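Local coordinates for protein EH1AB1 (Metagenome, PDB 6I8F) that hydrolyses ester bonds, as a metagenomic enzyme built on the alpha/beta hydrolase fold, at residues L17-L23 and L305-Q311; H43-R47 and L135-H139; R80-Y84 and E160-A164. All coordinates share one frame; numbering follows the deposited sequence.

Contact 1. Residues L17-L23 and L305-Q311; sequences LPETRNL and LTRFLSQ
Glu-19, in the first turn of helix 18-32, lies 6.1 Å from Leu-309, CA to CA, and Leu-23, one turn on, lies 6.7 Å from Phe-308 by the same measure; the helix thus runs beside the loop that leads into helix 310-327. The carboxylate of Glu-19 spans two consecutive amides: OE1 accepts from Ser-310 N at 2.9 Å, on the syn side but tilted out of the carboxylate plane and bent (138°), and OE2 takes Gln-311 N through its syn lone pair at 3.0 Å, straighter at 163°. Glu-19 CG is held between its own N and C (chi1 66°), and the extended chain beyond carries the carboxylate across. With the carboxylate gone, as in an alanine here, the two amides would probably lose the acceptor they share. One turn further along the helix, Leu-23 splits its methyls: CD1 lies over one face of the Phe-308 ring, 4.1 Å from its centroid, a CH-pi contact, while CD2 meets Leu-309 CD1 at 3.9 Å. Leu-17 CD1 touches Gln-311 CG, whose amide OE1 bonds Lys-289 of the second subunit. A glutamate from one helix accepting two successive amides where another begins is side-chain capping from a distance in sequence, tying the chain's first helix to its last.

Contact 2. Residues H43-R47 and L135-H139; sequences HAVGR and LAPEH
Leu-135 flanks the guanidinium of Arg-47: its CB lies 4.0 Å from Arg-47 NH2, in an oblique approach that places aliphatic carbon beside the charged group, and its CD1 lies near Arg-47 NE. That NE is itself bonded to Val-106 O, a second anchor for the guanidinium, outside the loop. Ala-136 contributes its carbonyl, whose O sits 2.9 Å from Arg-47 NH2 at the edge of the guanidinium, near its plane. The backbone of Ala-136 bonds to that of Phe-105, so the loop is tied to the HGGGF segment, a sequence that, together with the GDSAG elbow, is consistent with the hormone-sensitive-lipase branch of the alpha/beta hydrolases. In that branch N-terminal helices contribute to a cap over the catalytic domain, and helix 43-55 probably belongs to it; the contact would then join cap to core. Pro-137 follows a cis peptide bond and presents its ring to His-43. Pro-137 CD approaches His-43 CB to 3.5 Å and Pro-137 CG comes within 3.6 Å of His-43 CG, while the imidazole stacks on Trp-231 and its NE2 bonds Trp-231 O. Glu-138 forms an end-on, two-pronged salt bridge: Arg-47 NH1 gives to Glu-138 OE2 at 2.7 Å, and Arg-47 NH2 to Glu-138 OE1, also at 2.7 Å. Both bonds are nearly straight (about 165°) and lie close to the guanidinium plane, although the carboxylate is turned 33° from it. The Glu-138 chain is bent at chi2 (88°), which carries the carboxylate back to Arg-47, and OE2 ends 4.4 Å from Ala-44 CB.

Contact 3. Residues R80-Y84 and E160-A164; sequences RFRRY and ESFGA
Phe-81 presents its ring to Phe-162 in a T-shaped (edge-to-face) pair, where strand 78-85 of the central alpha/beta hydrolase sheet meets the loop that follows helix 143-157. The two ring centroids are 5.2 Å apart and the planes stand at 70°, with Phe-162 supplying the edge and Phe-81 the face. Phe-162 CE2 does the touching: it lies 3.7 Å from Phe-81 CE2 and equally far from Phe-81 CZ, toward the rim of the ring and not over its middle. Phe-81 also packs on Phe-72, Ile-129 and Ile-131, so the aromatic pair extends an apolar patch formed by the two neighbouring strands. Arg-83 lies two residues on, and both it and Phe-81 point their CB toward the loop, in step with the alternation of a strand. The CD of Arg-83 passes the edge of the Phe-162 ring, 4.1 Å from Phe-162 CD2, and a bend at chi3 (-73°) then brings the guanidinium up to the loop backbone, where Phe-162 CA and Ser-161 O lie over one of its faces. Arg-83 NH1 comes within 2.7 Å of Phe-162 O, but the angle is too poor for a hydrogen bond. Gln-127 joins the two instead, its NE2 giving to Phe-162 O while its OE1 accepts from Arg-83 NH1; NH2 bonds a glycerol, probably from the crystallisation liquor. Gly-163 turns the loop with a positive phi of 61°, and a CB modelled on it would stand just 3.4 Å from Arg-83 NH1.

How the contacts relate
Contact 1 is partly buried, with three of its nine touching residues buried, whereas contacts 2 and 3 are surface contacts. The three use different segments: contact 1 joins the N-terminal helix to the start of the C-terminal one, contact 2 sets helix 43-55 on the loop before helix 143-157, and contact 3 lays the loop after that same helix against strand 78-85. A carboxylate takes main-chain amides in contact 1, opposite charges pair in contact 2, and in contact 3 an aromatic pair does the packing and an arginine lies against the loop backbone, with Gln-127 bonded to both. Their centres stand 26 to 32 Å apart; contacts 2 and 3 alternate along the chain, both nested within contact 1.

Contact 1. Residues L17-L23 and L305-Q311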
ATOM      1  N   LEU A  17       1.307 -20.122   5.928  1.00 31.71           N
ATOM      2  CA  LEU A  17       0.679 -19.842   7.197  1.00 30.77           C
ATOM      3  C   LEU A  17      -0.162 -21.042   7.623  1.00 29.75           C
ATOM      4  O   LEU A  17      -0.689 -21.775   6.787  1.00 29.86           O
ATOM      5  CB  LEU A  17      -0.200 -18.594   7.073  1.00 30.64           C
ATOM      6  CG  LEU A  17       0.526 -17.274   6.832  1.00 30.47           C
ATOM      7  CD1 LEU A  17      -0.470 -16.194   6.424  1.00 30.49           C
ATOM      8  CD2 LEU A  17       1.293 -16.854   8.076  1.00 30.98           C
ATOM      9  N   PRO A  18      -0.346 -21.257   8.942  1.00 29.84           N
ATOM     10  CA  PRO A  18      -1.235 -22.308   9.436  1.00 29.80           C
ATOM     11  C   PRO A  18      -2.602 -22.373   8.736  1.00 28.50           C
ATOM     12  O   PRO A  18      -3.001 -23.453   8.290  1.00 28.26           O
ATOM     13  CB  PRO A  18      -1.393 -21.953  10.922  1.00 30.04           C
ATOM     14  CG  PRO A  18      -0.088 -21.280  11.278  1.00 31.87           C
ATOM     15  CD  PRO A  18       0.315 -20.516  10.029  1.00 30.90           C
ATOM     16  N   GLU A  19      -3.308 -21.235   8.633  1.00 27.47           N
ATOM     17  CA  GLU A  19      -4.665 -21.218   8.025  1.00 26.22           C
ATOM     18  C   GLU A  19      -4.595 -21.687   6.565  1.00 24.49           C
ATOM     19  O   GLU A  19      -5.507 -22.340   6.066  1.00 24.55           O
ATOM     20  CB  GLU A  19      -5.329 -19.841   8.154  1.00 26.75           C
ATOM     21  CG  GLU A  19      -4.654 -18.719   7.357  1.00 26.13           C
ATOM     22  CD  GLU A  19      -5.408 -17.396   7.366  1.00 26.64           C
ATOM     23  OE1 GLU A  19      -6.270 -17.222   8.260  1.00 27.62           O
ATOM     24  OE2 GLU A  19      -5.171 -16.559   6.449  1.00 24.47           O
ATOM     25  N   THR A  20      -3.503 -21.352   5.879  1.00 23.53           N
ATOM     26  CA  THR A  20      -3.306 -21.744   4.497  1.00 24.50           C
ATOM     27  C   THR A  20      -3.138 -23.269   4.404  1.00 24.92           C
ATOM     28  O   THR A  20      -3.838 -23.931   3.643  1.00 24.84           O
ATOM     29  CB  THR A  20      -2.109 -21.017   3.865  1.00 23.49           C
ATOM     30  OG1 THR A  20      -2.188 -19.620   4.165  1.00 22.04           O
ATOM     31  CG2 THR A  20      -2.055 -21.220   2.369  1.00 23.42           C
ATOM     32  N   ARG A  21      -2.179 -23.799   5.163  1.00 28.61           N
ATOM     33  CA  ARG A  21      -1.942 -25.253   5.292  1.00 32.81           C
ATOM     34  C   ARG A  21      -3.262 -25.975   5.611  1.00 31.57           C
ATOM     35  O   ARG A  21      -3.594 -26.971   4.976  1.00 29.79           O
ATOM     36  CB  ARG A  21      -0.894 -25.531   6.374  1.00 35.80           C
ATOM     37  CG  ARG A  21       0.308 -26.320   5.878  1.00 43.24           C
ATOM     38  CD  ARG A  21       1.482 -26.324   6.846  1.00 48.21           C
ATOM     39  NE  ARG A  21       1.940 -24.991   7.234  1.00 50.56           N
ATOM     40  CZ  ARG A  21       2.042 -24.562   8.490  1.00 53.19           C
ATOM     41  NH1 ARG A  21       1.703 -25.352   9.495  1.00 56.64           N
ATOM     42  NH2 ARG A  21       2.498 -23.349   8.743  1.00 55.33           N
ATOM     43  N   ASN A  22      -4.006 -25.452   6.594  1.00 32.96           N
ATOM     44  CA  ASN A  22      -5.282 -26.037   7.012  1.00 33.28           C
ATOM     45  C   ASN A  22      -6.231 -26.116   5.814  1.00 32.17           C
ATOM     46  O   ASN A  22      -6.861 -27.160   5.607  1.00 29.47           O
ATOM     47  CB  ASN A  22      -5.922 -25.290   8.184  1.00 35.87           C
ATOM     48  CG  ASN A  22      -5.215 -25.552   9.497  1.00 39.03           C
ATOM     49  OD1 ASN A  22      -4.421 -26.488   9.608  1.00 41.56           O
ATOM     50  ND2 ASN A  22      -5.484 -24.724  10.494  1.00 40.72           N
ATOM     51  N   LEU A  23      -6.318 -25.041   5.020  1.00 30.36           N
ATOM     52  CA  LEU A  23      -7.217 -25.048   3.862  1.00 29.83           C
ATOM     53  C   LEU A  23      -6.749 -26.082   2.826  1.00 30.10           C
ATOM     54  O   LEU A  23      -7.572 -26.760   2.205  1.00 29.06           O
ATOM     55  CB  LEU A  23      -7.306 -23.665   3.208  1.00 30.09           C
ATOM     56  CG  LEU A  23      -8.235 -23.614   1.995  1.00 30.68           C
ATOM     57  CD1 LEU A  23      -9.661 -23.986   2.392  1.00 32.11           C
ATOM     58  CD2 LEU A  23      -8.217 -22.252   1.320  1.00 31.39           C
ATOM     59  N   LEU A 305     -11.601 -16.025  -0.511  1.00 21.06           N
ATOM     60  CA  LEU A 305     -11.798 -17.250   0.297  1.00 22.28           C
ATOM     61  C   LEU A 305     -11.790 -16.908   1.786  1.00 21.56           C
ATOM     62  O   LEU A 305     -11.180 -17.612   2.601  1.00 22.88           O
ATOM     63  CB  LEU A 305     -10.710 -18.275  -0.030  1.00 23.26           C
ATOM     64  CG  LEU A 305     -10.856 -18.950  -1.386  1.00 24.68           C
ATOM     65  CD1 LEU A 305      -9.550 -19.621  -1.796  1.00 25.94           C
ATOM     66  CD2 LEU A 305     -11.998 -19.956  -1.367  1.00 25.36           C
ATOM     67  N   THR A 306     -12.543 -15.866   2.149  1.00 21.34           N
ATOM     68  CA  THR A 306     -12.379 -15.213   3.428  1.00 20.15           C
ATOM     69  C   THR A 306     -13.139 -15.945   4.544  1.00 21.01           C
ATOM     70  O   THR A 306     -13.049 -15.543   5.690  1.00 22.82           O
ATOM     71  CB  THR A 306     -12.745 -13.734   3.287  1.00 20.12           C
ATOM     72  OG1 THR A 306     -14.000 -13.626   2.619  1.00 18.51           O
ATOM     73  CG2 THR A 306     -11.682 -12.981   2.516  1.00 20.54           C
ATOM     74  N   ARG A 307     -13.857 -17.027   4.220  1.00 21.55           N
ATOM     75  CA  ARG A 307     -14.396 -17.931   5.246  1.00 22.19           C
ATOM     76  C   ARG A 307     -13.250 -18.686   5.927  1.00 22.10           C
ATOM     77  O   ARG A 307     -13.270 -18.896   7.142  1.00 23.73           O
ATOM     78  CB  ARG A 307     -15.357 -18.948   4.633  1.00 23.67           C
ATOM     79  CG  ARG A 307     -15.833 -20.003   5.618  1.00 25.38           C
ATOM     80  CD  ARG A 307     -16.855 -20.901   4.968  1.00 26.59           C
ATOM     81  NE  ARG A 307     -17.141 -22.031   5.828  1.00 27.56           N
ATOM     82  CZ  ARG A 307     -17.996 -22.999   5.540  1.00 27.50           C
ATOM     83  NH1 ARG A 307     -18.650 -22.985   4.387  1.00 23.15           N
ATOM     84  NH2 ARG A 307     -18.183 -23.973   6.423  1.00 27.76           N
ATOM     85  N   PHE A 308     -12.250 -19.068   5.125  1.00 22.48           N
ATOM     86  CA  PHE A 308     -11.164 -19.937   5.537  1.00 23.24           C
ATOM     87  C   PHE A 308      -9.881 -19.163   5.836  1.00 24.27           C
ATOM     88  O   PHE A 308      -9.111 -19.612   6.676  1.00 23.11           O
ATOM     89  CB  PHE A 308     -10.882 -20.971   4.452  1.00 25.00           C
ATOM     90  CG  PHE A 308     -12.063 -21.852   4.161  1.00 26.61           C
ATOM     91  CD1 PHE A 308     -12.442 -22.834   5.066  1.00 29.15           C
ATOM     92  CD2 PHE A 308     -12.827 -21.663   3.023  1.00 26.73           C
ATOM     93  CE1 PHE A 308     -13.533 -23.649   4.805  1.00 28.92           C
ATOM     94  CE2 PHE A 308     -13.933 -22.459   2.781  1.00 28.23           C
ATOM     95  CZ  PHE A 308     -14.279 -23.454   3.668  1.00 28.22           C
ATOM     96  N   LEU A 309      -9.635 -18.057   5.114  1.00 23.89           N
ATOM     97  CA  LEU A 309      -8.359 -17.335   5.192  1.00 23.26           C
ATOM     98  C   LEU A 309      -8.606 -15.896   5.671  1.00 24.24           C
ATOM     99  O   LEU A 309      -9.053 -15.024   4.915  1.00 24.11           O
ATOM    100  CB  LEU A 309      -7.655 -17.371   3.829  1.00 22.99           C
ATOM    101  CG  LEU A 309      -7.400 -18.760   3.237  1.00 23.70           C
ATOM    102  CD1 LEU A 309      -6.727 -18.668   1.878  1.00 23.25           C
ATOM    103  CD2 LEU A 309      -6.570 -19.621   4.181  1.00 24.15           C
ATOM    104  N   SER A 310      -8.276 -15.661   6.944  1.00 24.59           N
ATOM    105  CA  SER A 310      -8.296 -14.343   7.564  1.00 25.26           C
ATOM    106  C   SER A 310      -7.432 -13.338   6.799  1.00 22.88           C
ATOM    107  O   SER A 310      -7.724 -12.145   6.832  1.00 22.18           O
ATOM    108  CB  SER A 310      -7.809 -14.433   8.979  1.00 28.44           C
ATOM    109  OG  SER A 310      -8.812 -15.033   9.763  1.00 38.85           O
ATOM    110  N   GLN A 311      -6.329 -13.814   6.202  1.00 21.04           N
ATOM    111  CA  GLN A 311      -5.422 -12.943   5.470  1.00 20.38           C
ATOM    112  C   GLN A 311      -6.229 -12.242   4.368  1.00 18.90           C
ATOM    113  O   GLN A 311      -5.964 -11.093   4.016  1.00 18.11           O
ATOM    114  CB  GLN A 311      -4.245 -13.739   4.895  1.00 20.91           C
ATOM    115  CG  GLN A 311      -3.164 -14.077   5.910  1.00 21.50           C
ATOM    116  CD  GLN A 311      -2.448 -12.847   6.412  1.00 22.75           C
ATOM    117  OE1 GLN A 311      -1.783 -12.137   5.664  1.00 25.35           O
ATOM    118  NE2 GLN A 311      -2.611 -12.564   7.690  1.00 23.85           N
TER

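Contact 2. Residues H43-R47 and L135-H139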
ATOM      1  N   HIS A  43     -18.385 -27.647 -18.903  1.00 33.18           N
ATOM      2  CA  HIS A  43     -18.074 -26.349 -18.306  1.00 33.97           C
ATOM      3  C   HIS A  43     -19.285 -25.812 -17.533  1.00 33.44           C
ATOM      4  O   HIS A  43     -19.106 -25.275 -16.451  1.00 34.65           O
ATOM      5  CB  HIS A  43     -17.517 -25.363 -19.346  1.00 32.79           C
ATOM      6  CG  HIS A  43     -16.127 -25.698 -19.770  1.00 31.08           C
ATOM      7  ND1 HIS A  43     -15.863 -26.598 -20.789  1.00 32.17           N
ATOM      8  CD2 HIS A  43     -14.923 -25.305 -19.294  1.00 32.24           C
ATOM      9  CE1 HIS A  43     -14.559 -26.726 -20.938  1.00 32.42           C
ATOM     10  NE2 HIS A  43     -13.955 -25.936 -20.036  1.00 32.18           N
ATOM     11  N   ALA A  44     -20.503 -25.983 -18.064  1.00 34.36           N
ATOM     12  CA  ALA A  44     -21.709 -25.442 -17.404  1.00 34.84           C
ATOM     13  C   ALA A  44     -21.958 -26.157 -16.068  1.00 36.19           C
ATOM     14  O   ALA A  44     -22.427 -25.541 -15.115  1.00 37.77           O
ATOM     15  CB  ALA A  44     -22.909 -25.536 -18.309  1.00 33.62           C
ATOM     16  N   VAL A  45     -21.608 -27.447 -16.002  1.00 37.74           N
ATOM     17  CA  VAL A  45     -21.790 -28.279 -14.813  1.00 38.21           C
ATOM     18  C   VAL A  45     -20.748 -27.896 -13.757  1.00 37.41           C
ATOM     19  O   VAL A  45     -21.080 -27.688 -12.583  1.00 36.41           O
ATOM     20  CB  VAL A  45     -21.692 -29.777 -15.167  1.00 41.43           C
ATOM     21  CG1 VAL A  45     -21.666 -30.662 -13.928  1.00 40.99           C
ATOM     22  CG2 VAL A  45     -22.816 -30.197 -16.108  1.00 42.27           C
ATOM     23  N   GLY A  46     -19.485 -27.868 -14.184  1.00 34.57           N
ATOM     24  CA  GLY A  46     -18.374 -27.494 -13.337  1.00 33.94           C
ATOM     25  C   GLY A  46     -18.544 -26.086 -12.791  1.00 33.25           C
ATOM     26  O   GLY A  46     -18.252 -25.840 -11.624  1.00 32.27           O
ATOM     27  N   ARG A  47     -19.016 -25.171 -13.653  1.00 31.25           N
ATOM     28  CA  ARG A  47     -19.236 -23.775 -13.295  1.00 29.34           C
ATOM     29  C   ARG A  47     -20.207 -23.717 -12.110  1.00 30.08           C
ATOM     30  O   ARG A  47     -19.939 -23.064 -11.115  1.00 27.01           O
ATOM     31  CB  ARG A  47     -19.761 -22.980 -14.496  1.00 26.69           C
ATOM     32  CG  ARG A  47     -20.316 -21.603 -14.155  1.00 25.96           C
ATOM     33  CD  ARG A  47     -20.879 -20.880 -15.369  1.00 25.00           C
ATOM     34  NE  ARG A  47     -19.886 -20.807 -16.424  1.00 25.80           N
ATOM     35  CZ  ARG A  47     -20.113 -20.970 -17.733  1.00 26.07           C
ATOM     36  NH1 ARG A  47     -21.295 -21.355 -18.195  1.00 23.43           N
ATOM     37  NH2 ARG A  47     -19.126 -20.727 -18.579  1.00 25.74           N
ATOM     38  N   LEU A 135     -18.942 -15.120 -20.113  1.00 19.90           N
ATOM     39  CA  LEU A 135     -17.910 -16.097 -19.783  1.00 20.03           C
ATOM     40  C   LEU A 135     -17.724 -17.099 -20.934  1.00 20.82           C
ATOM     41  O   LEU A 135     -18.648 -17.367 -21.723  1.00 19.54           O
ATOM     42  CB  LEU A 135     -18.320 -16.808 -18.490  1.00 20.25           C
ATOM     43  CG  LEU A 135     -18.508 -15.923 -17.253  1.00 19.95           C
ATOM     44  CD1 LEU A 135     -19.203 -16.691 -16.138  1.00 20.03           C
ATOM     45  CD2 LEU A 135     -17.177 -15.383 -16.764  1.00 20.49           C
ATOM     46  N   ALA A 136     -16.503 -17.640 -21.013  1.00 21.70           N
ATOM     47  CA  ALA A 136     -16.139 -18.802 -21.840  1.00 22.05           C
ATOM     48  C   ALA A 136     -16.547 -20.076 -21.101  1.00 22.94           C
ATOM     49  O   ALA A 136     -16.625 -20.059 -19.875  1.00 23.06           O
ATOM     50  CB  ALA A 136     -14.651 -18.784 -22.100  1.00 22.27           C
ATOM     51  N   PRO A 137     -16.787 -21.186 -21.824  1.00 23.74           N
ATOM     52  CA  PRO A 137     -16.533 -21.334 -23.253  1.00 23.55           C
ATOM     53  C   PRO A 137     -17.584 -20.712 -24.184  1.00 23.62           C
ATOM     54  O   PRO A 137     -17.318 -20.557 -25.367  1.00 25.73           O
ATOM     55  CB  PRO A 137     -16.481 -22.857 -23.489  1.00 23.54           C
ATOM     56  CG  PRO A 137     -17.288 -23.433 -22.358  1.00 23.95           C
ATOM     57  CD  PRO A 137     -17.048 -22.487 -21.198  1.00 23.35           C
ATOM     58  N   GLU A 138     -18.745 -20.337 -23.637  1.00 23.09           N
ATOM     59  CA  GLU A 138     -19.883 -19.903 -24.429  1.00 23.00           C
ATOM     60  C   GLU A 138     -19.499 -18.638 -25.208  1.00 23.17           C
ATOM     61  O   GLU A 138     -19.878 -18.470 -26.367  1.00 22.81           O
ATOM     62  CB  GLU A 138     -21.102 -19.659 -23.533  1.00 23.30           C
ATOM     63  CG  GLU A 138     -21.638 -20.907 -22.855  1.00 24.15           C
ATOM     64  CD  GLU A 138     -21.018 -21.285 -21.513  1.00 26.15           C
ATOM     65  OE1 GLU A 138     -19.913 -20.804 -21.192  1.00 25.86           O
ATOM     66  OE2 GLU A 138     -21.640 -22.083 -20.785  1.00 27.99           O
ATOM     67  N   HIS A 139     -18.753 -17.747 -24.550  1.00 22.03           N
ATOM     68  CA  HIS A 139     -18.369 -16.463 -25.112  1.00 23.23           C
ATOM     69  C   HIS A 139     -16.868 -16.288 -24.899  1.00 23.79           C
ATOM     70  O   HIS A 139     -16.436 -15.694 -23.901  1.00 21.91           O
ATOM     71  CB  HIS A 139     -19.200 -15.343 -24.467  1.00 24.31           C
ATOM     72  CG  HIS A 139     -20.658 -15.642 -24.418  1.00 25.00           C
ATOM     73  ND1 HIS A 139     -21.443 -15.654 -25.554  1.00 23.52           N
ATOM     74  CD2 HIS A 139     -21.466 -15.976 -23.385  1.00 26.00           C
ATOM     75  CE1 HIS A 139     -22.680 -15.961 -25.222  1.00 25.49           C
ATOM     76  NE2 HIS A 139     -22.723 -16.163 -23.894  1.00 25.53           N
TER

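Contact 3. Residues R80-Y84 and E160-A164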
ATOM      1  N   ARG A  80     -25.226  -7.332 -16.617  1.00 24.77           N
ATOM      2  CA  ARG A  80     -25.840  -7.106 -15.344  1.00 24.27           C
ATOM      3  C   ARG A  80     -24.787  -6.546 -14.383  1.00 21.44           C
ATOM      4  O   ARG A  80     -23.595  -6.852 -14.479  1.00 19.08           O
ATOM      5  CB  ARG A  80     -26.460  -8.411 -14.844  1.00 27.32           C
ATOM      6  CG  ARG A  80     -27.681  -8.843 -15.646  1.00 31.90           C
ATOM      7  CD  ARG A  80     -28.157 -10.224 -15.238  1.00 37.65           C
ATOM      8  NE  ARG A  80     -27.125 -11.230 -15.468  1.00 45.86           N
ATOM      9  CZ  ARG A  80     -27.199 -12.501 -15.084  1.00 51.76           C
ATOM     10  NH1 ARG A  80     -28.279 -12.948 -14.463  1.00 58.58           N
ATOM     11  NH2 ARG A  80     -26.192 -13.323 -15.325  1.00 53.26           N
ATOM     12  N   PHE A  81     -25.251  -5.736 -13.437  1.00 20.42           N
ATOM     13  CA  PHE A  81     -24.383  -5.174 -12.415  1.00 20.71           C
ATOM     14  C   PHE A  81     -25.093  -5.248 -11.061  1.00 20.48           C
ATOM     15  O   PHE A  81     -26.329  -5.374 -10.982  1.00 18.10           O
ATOM     16  CB  PHE A  81     -24.010  -3.737 -12.769  1.00 21.19           C
ATOM     17  CG  PHE A  81     -25.200  -2.825 -12.903  1.00 21.99           C
ATOM     18  CD1 PHE A  81     -25.792  -2.269 -11.777  1.00 22.56           C
ATOM     19  CD2 PHE A  81     -25.749  -2.553 -14.146  1.00 21.89           C
ATOM     20  CE1 PHE A  81     -26.906  -1.450 -11.897  1.00 23.62           C
ATOM     21  CE2 PHE A  81     -26.852  -1.718 -14.265  1.00 23.41           C
ATOM     22  CZ  PHE A  81     -27.436  -1.175 -13.138  1.00 23.21           C
ATOM     23  N   ARG A  82     -24.293  -5.144  -9.997  1.00 19.01           N
ATOM     24  CA  ARG A  82     -24.818  -4.966  -8.663  1.00 18.78           C
ATOM     25  C   ARG A  82     -24.039  -3.832  -7.990  1.00 18.83           C
ATOM     26  O   ARG A  82     -22.816  -3.846  -7.968  1.00 18.73           O
ATOM     27  CB  ARG A  82     -24.756  -6.289  -7.904  1.00 18.81           C
ATOM     28  CG  ARG A  82     -25.170  -6.165  -6.445  1.00 19.27           C
ATOM     29  CD  ARG A  82     -25.269  -7.514  -5.789  1.00 19.45           C
ATOM     30  NE  ARG A  82     -26.267  -8.362  -6.417  1.00 19.16           N
ATOM     31  CZ  ARG A  82     -26.315  -9.681  -6.271  1.00 19.23           C
ATOM     32  NH1 ARG A  82     -25.522 -10.279  -5.399  1.00 18.99           N
ATOM     33  NH2 ARG A  82     -27.132 -10.401  -7.019  1.00 18.51           N
ATOM     34  N   ARG A  83     -24.767  -2.822  -7.515  1.00 19.49           N
ATOM     35  CA  ARG A  83     -24.184  -1.664  -6.857  1.00 21.13           C
ATOM     36  C   ARG A  83     -24.304  -1.849  -5.348  1.00 21.00           C
ATOM     37  O   ARG A  83     -25.355  -2.274  -4.846  1.00 19.45           O
ATOM     38  CB  ARG A  83     -24.876  -0.353  -7.245  1.00 22.78           C
ATOM     39  CG  ARG A  83     -25.092  -0.187  -8.739  1.00 25.77           C
ATOM     40  CD  ARG A  83     -25.318   1.261  -9.113  1.00 28.63           C
ATOM     41  NE  ARG A  83     -26.630   1.726  -8.710  1.00 31.49           N
ATOM     42  CZ  ARG A  83     -26.912   2.961  -8.314  1.00 34.17           C
ATOM     43  NH1 ARG A  83     -25.953   3.769  -7.883  1.00 34.41           N
ATOM     44  NH2 ARG A  83     -28.164   3.377  -8.337  1.00 33.67           N
ATOM     45  N   TYR A  84     -23.208  -1.534  -4.652  1.00 19.16           N
ATOM     46  CA  TYR A  84     -23.148  -1.586  -3.217  1.00 19.80           C
ATOM     47  C   TYR A  84     -22.832  -0.187  -2.677  1.00 20.06           C
ATOM     48  O   TYR A  84     -21.797   0.396  -3.019  1.00 19.34           O
ATOM     49  CB  TYR A  84     -22.061  -2.557  -2.770  1.00 19.18           C
ATOM     50  CG  TYR A  84     -22.138  -3.950  -3.336  1.00 19.23           C
ATOM     51  CD1 TYR A  84     -21.571  -4.268  -4.566  1.00 19.89           C
ATOM     52  CD2 TYR A  84     -22.713  -4.976  -2.605  1.00 18.87           C
ATOM     53  CE1 TYR A  84     -21.597  -5.564  -5.061  1.00 18.77           C
ATOM     54  CE2 TYR A  84     -22.749  -6.273  -3.089  1.00 18.61           C
ATOM     55  CZ  TYR A  84     -22.180  -6.574  -4.314  1.00 18.48           C
ATOM     56  OH  TYR A  84     -22.212  -7.863  -4.774  1.00 18.42           O
ATOM     57  N   GLU A 160     -23.434   9.800 -13.340  1.00 28.47           N
ATOM     58  CA  GLU A 160     -24.462  10.342 -12.444  1.00 30.79           C
ATOM     59  C   GLU A 160     -25.618   9.342 -12.254  1.00 29.72           C
ATOM     60  O   GLU A 160     -26.139   9.234 -11.145  1.00 28.10           O
ATOM     61  CB  GLU A 160     -24.913  11.707 -12.956  1.00 33.15           C
ATOM     62  CG  GLU A 160     -23.841  12.759 -12.771  1.00 38.31           C
ATOM     63  CD  GLU A 160     -24.262  14.170 -13.129  1.00 45.90           C
ATOM     64  OE1 GLU A 160     -25.044  14.315 -14.093  1.00 53.94           O
ATOM     65  OE2 GLU A 160     -23.802  15.121 -12.453  1.00 50.82           O
ATOM     66  N   SER A 161     -25.988   8.606 -13.310  1.00 27.96           N
ATOM     67  CA  SER A 161     -27.067   7.615 -13.250  1.00 28.79           C
ATOM     68  C   SER A 161     -26.703   6.505 -12.264  1.00 27.13           C
ATOM     69  O   SER A 161     -27.571   5.923 -11.657  1.00 26.93           O
ATOM     70  CB  SER A 161     -27.382   7.001 -14.604  1.00 30.19           C
ATOM     71  OG  SER A 161     -27.304   7.966 -15.637  1.00 33.79           O
ATOM     72  N   PHE A 162     -25.406   6.195 -12.160  1.00 26.94           N
ATOM     73  CA  PHE A 162     -24.918   5.147 -11.270  1.00 25.70           C
ATOM     74  C   PHE A 162     -24.490   5.731  -9.911  1.00 26.60           C
ATOM     75  O   PHE A 162     -23.891   5.028  -9.109  1.00 26.97           O
ATOM     76  CB  PHE A 162     -23.772   4.400 -11.960  1.00 25.91           C
ATOM     77  CG  PHE A 162     -24.203   3.576 -13.145  1.00 25.49           C
ATOM     78  CD1 PHE A 162     -24.253   4.129 -14.415  1.00 24.39           C
ATOM     79  CD2 PHE A 162     -24.594   2.253 -12.984  1.00 25.30           C
ATOM     80  CE1 PHE A 162     -24.672   3.375 -15.498  1.00 24.76           C
ATOM     81  CE2 PHE A 162     -25.002   1.497 -14.073  1.00 25.59           C
ATOM     82  CZ  PHE A 162     -25.048   2.063 -15.325  1.00 24.62           C
ATOM     83  N   GLY A 163     -24.809   7.007  -9.651  1.00 26.61           N
ATOM     84  CA  GLY A 163     -24.473   7.678  -8.395  1.00 25.35           C
ATOM     85  C   GLY A 163     -22.968   7.732  -8.162  1.00 25.01           C
ATOM     86  O   GLY A 163     -22.500   7.644  -7.007  1.00 24.74           O
ATOM     87  N   ALA A 164     -22.227   7.896  -9.261  1.00 23.01           N
ATOM     88  CA  ALA A 164     -20.785   7.858  -9.291  1.00 22.93           C
ATOM     89  C   ALA A 164     -20.216   9.243  -9.590  1.00 22.92           C
ATOM     90  O   ALA A 164     -20.676   9.947 -10.497  1.00 22.20           O
ATOM     91  CB  ALA A 164     -20.304   6.863 -10.316  1.00 23.14           C
TER